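Local atomic coordinates of glutathione S-transferase (Acinetobacter baumannii, PDB entry 4MP4), a protein that probably catalyses conjugation of the thiol of glutathione to electrophilic substrates. Residues K9-S14 against E36-D41. Numbering follows the deposited sequence.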
loop_
_atom_site.group_PDB
_atom_site.type_symbol
_atom_site.label_atom_id
_atom_site.label_comp_id
_atom_site.label_asym_id
_atom_site.label_seq_id
_atom_site.Cartn_x
_atom_site.Cartn_y
_atom_site.Cartn_z
ATOM N N LYS A 9 -3.720 1.641 21.814
ATOM C CA LYS A 9 -3.149 2.984 21.778
ATOM C C LYS A 9 -2.698 3.381 20.365
ATOM O O LYS A 9 -2.057 2.591 19.679
ATOM C CB LYS A 9 -1.989 3.118 22.766
ATOM C CG LYS A 9 -1.495 4.544 22.888
ATOM C CD LYS A 9 -0.341 4.671 23.828
ATOM C CE LYS A 9 -0.650 5.653 24.923
ATOM N NZ LYS A 9 -1.739 5.126 25.785
ATOM N N LEU A 10 -3.036 4.603 19.953
ATOM C CA LEU A 10 -2.684 5.123 18.631
ATOM C C LEU A 10 -1.595 6.185 18.713
ATOM O O LEU A 10 -1.743 7.158 19.438
ATOM C CB LEU A 10 -3.925 5.706 17.930
ATOM C CG LEU A 10 -3.693 6.426 16.588
ATOM C CD1 LEU A 10 -3.106 5.487 15.515
ATOM C CD2 LEU A 10 -4.956 7.057 16.095
ATOM N N TYR A 11 -0.504 6.006 17.972
ATOM C CA TYR A 11 0.561 7.013 17.956
ATOM C C TYR A 11 0.507 7.855 16.683
ATOM O O TYR A 11 0.568 7.333 15.571
ATOM C CB TYR A 11 1.949 6.379 18.141
ATOM C CG TYR A 11 2.105 5.649 19.460
ATOM C CD1 TYR A 11 1.401 4.476 19.704
ATOM C CD2 TYR A 11 2.939 6.134 20.467
ATOM C CE1 TYR A 11 1.514 3.810 20.898
ATOM C CE2 TYR A 11 3.062 5.473 21.668
ATOM C CZ TYR A 11 2.345 4.307 21.881
ATOM O OH TYR A 11 2.452 3.613 23.071
ATOM N N THR A 12 0.389 9.165 16.856
ATOM C CA THR A 12 0.382 10.086 15.731
ATOM C C THR A 12 1.608 11.003 15.752
ATOM O O THR A 12 2.329 11.046 16.741
ATOM C CB THR A 12 -0.880 10.968 15.749
ATOM O OG1 THR A 12 -0.907 11.778 14.563
ATOM C CG2 THR A 12 -0.868 11.869 16.965
ATOM N N ASP A 13 1.845 11.735 14.664
ATOM C CA ASP A 13 2.859 12.777 14.689
ATOM C C ASP A 13 2.341 13.917 15.571
ATOM O O ASP A 13 1.140 14.131 15.661
ATOM C CB ASP A 13 3.159 13.291 13.286
ATOM C CG ASP A 13 1.936 13.881 12.599
ATOM O OD1 ASP A 13 0.911 13.179 12.466
ATOM O OD2 ASP A 13 2.006 15.052 12.181
ATOM N N SER A 14 3.245 14.640 16.223
ATOM C CA SER A 14 2.853 15.636 17.215
ATOM C C SER A 14 2.032 16.793 16.626
ATOM O O SER A 14 1.302 17.473 17.341
ATOM C CB SER A 14 4.088 16.197 17.912
ATOM O OG SER A 14 4.825 17.029 17.028
ATOM N N GLU A 36 -6.532 4.921 23.383
ATOM C CA GLU A 36 -5.825 6.104 23.857
ATOM C C GLU A 36 -4.921 6.603 22.745
ATOM O O GLU A 36 -4.410 5.812 21.939
ATOM C CB GLU A 36 -4.969 5.780 25.094
ATOM C CG GLU A 36 -5.724 5.099 26.249
ATOM C CD GLU A 36 -4.804 4.373 27.240
ATOM O OE1 GLU A 36 -3.651 4.048 26.881
ATOM O OE2 GLU A 36 -5.238 4.117 28.384
ATOM N N ILE A 37 -4.708 7.912 22.713
ATOM C CA ILE A 37 -3.883 8.535 21.694
ATOM C C ILE A 37 -2.607 9.127 22.299
ATOM O O ILE A 37 -2.619 9.652 23.410
ATOM C CB ILE A 37 -4.680 9.636 20.948
ATOM C CG1 ILE A 37 -3.965 10.068 19.668
ATOM C CG2 ILE A 37 -4.918 10.835 21.834
ATOM C CD1 ILE A 37 -4.859 10.023 18.447
ATOM N N ALA A 38 -1.502 9.047 21.570
ATOM C CA ALA A 38 -0.269 9.705 21.991
ATOM C C ALA A 38 0.484 10.270 20.783
ATOM O O ALA A 38 0.214 9.894 19.641
ATOM C CB ALA A 38 0.615 8.742 22.784
ATOM N N ALA A 39 1.443 11.154 21.034
ATOM C CA ALA A 39 2.172 11.809 19.948
ATOM C C ALA A 39 3.685 11.609 20.007
ATOM O O ALA A 39 4.276 11.569 21.087
ATOM C CB ALA A 39 1.848 13.294 19.916
ATOM N N ILE A 40 4.284 11.507 18.821
ATOM C CA ILE A 40 5.732 11.457 18.623
ATOM C C ILE A 40 6.233 12.555 17.666
ATOM O O ILE A 40 5.605 12.825 16.641
ATOM C CB ILE A 40 6.130 10.121 18.037
ATOM C CG1 ILE A 40 5.628 8.998 18.941
ATOM C CG2 ILE A 40 7.628 10.058 17.868
ATOM C CD1 ILE A 40 5.514 7.685 18.235
ATOM N N ASP A 41 7.347 13.200 18.011
ATOM C CA ASP A 41 7.970 14.189 17.134
ATOM C C ASP A 41 8.923 13.517 16.173
ATOM O O ASP A 41 9.336 12.374 16.392
ATOM C CB ASP A 41 8.737 15.241 17.920
ATOM C CG ASP A 41 7.834 16.255 18.554
ATOM O OD1 ASP A 41 6.865 15.839 19.218
ATOM O OD2 ASP A 41 8.091 17.465 18.383
#
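Lys9 and Glu36 face each other as bridge partners on two parallel strands, and their charged ends meet in a salt bridge, NZ of Lys9 lying 2.5 Å from OE1 of Glu36. The lysine chain sets out with CG anti to its own nitrogen (chi1 -172°), then bends at its last two torsions, which swings the ammonium back to the neighbouring strand; the glutamate reaches out to carry its carboxylate to it. From there a parallel ladder runs down the pair. Leu10 N donates to Glu36 O at 2.7 Å, and Leu10 O accepts from Ala38 N at 2.9 Å. Thr12 repeats the pattern, giving its N-H to Ala38 O and taking that of Ile40 on its own carbonyl. A last, weak bond from Ser14 N to Ile40 O, bent to 130°, marks where the regular pairing ends.

Side chains line up on both faces. On the face that carries Lys9, Glu36, Tyr11 and Ala38, CE of Lys9 comes up beside the Ala38 methyl; farther along, CD1 of Ile40 reaches back obliquely to Tyr11 CD2, 3.7 Å away. On the other face the Leu10 and Ile37 side chains run alongside each other, with CD2 of Leu10 3.8 Å from CD1 of Ile37.

Strand 36-40 is an outermost strand of the thioredoxin-like sheet, and strand 8-13 pairs on its other side with antiparallel strand 63-66. Helix 19-30 makes the beta-alpha-beta crossover between the two parallel strands and packs on Leu10, Thr12 and Ile37, while helix 199-215 meets Thr12 through Trp204 and Ile37 through Leu207 on that same face.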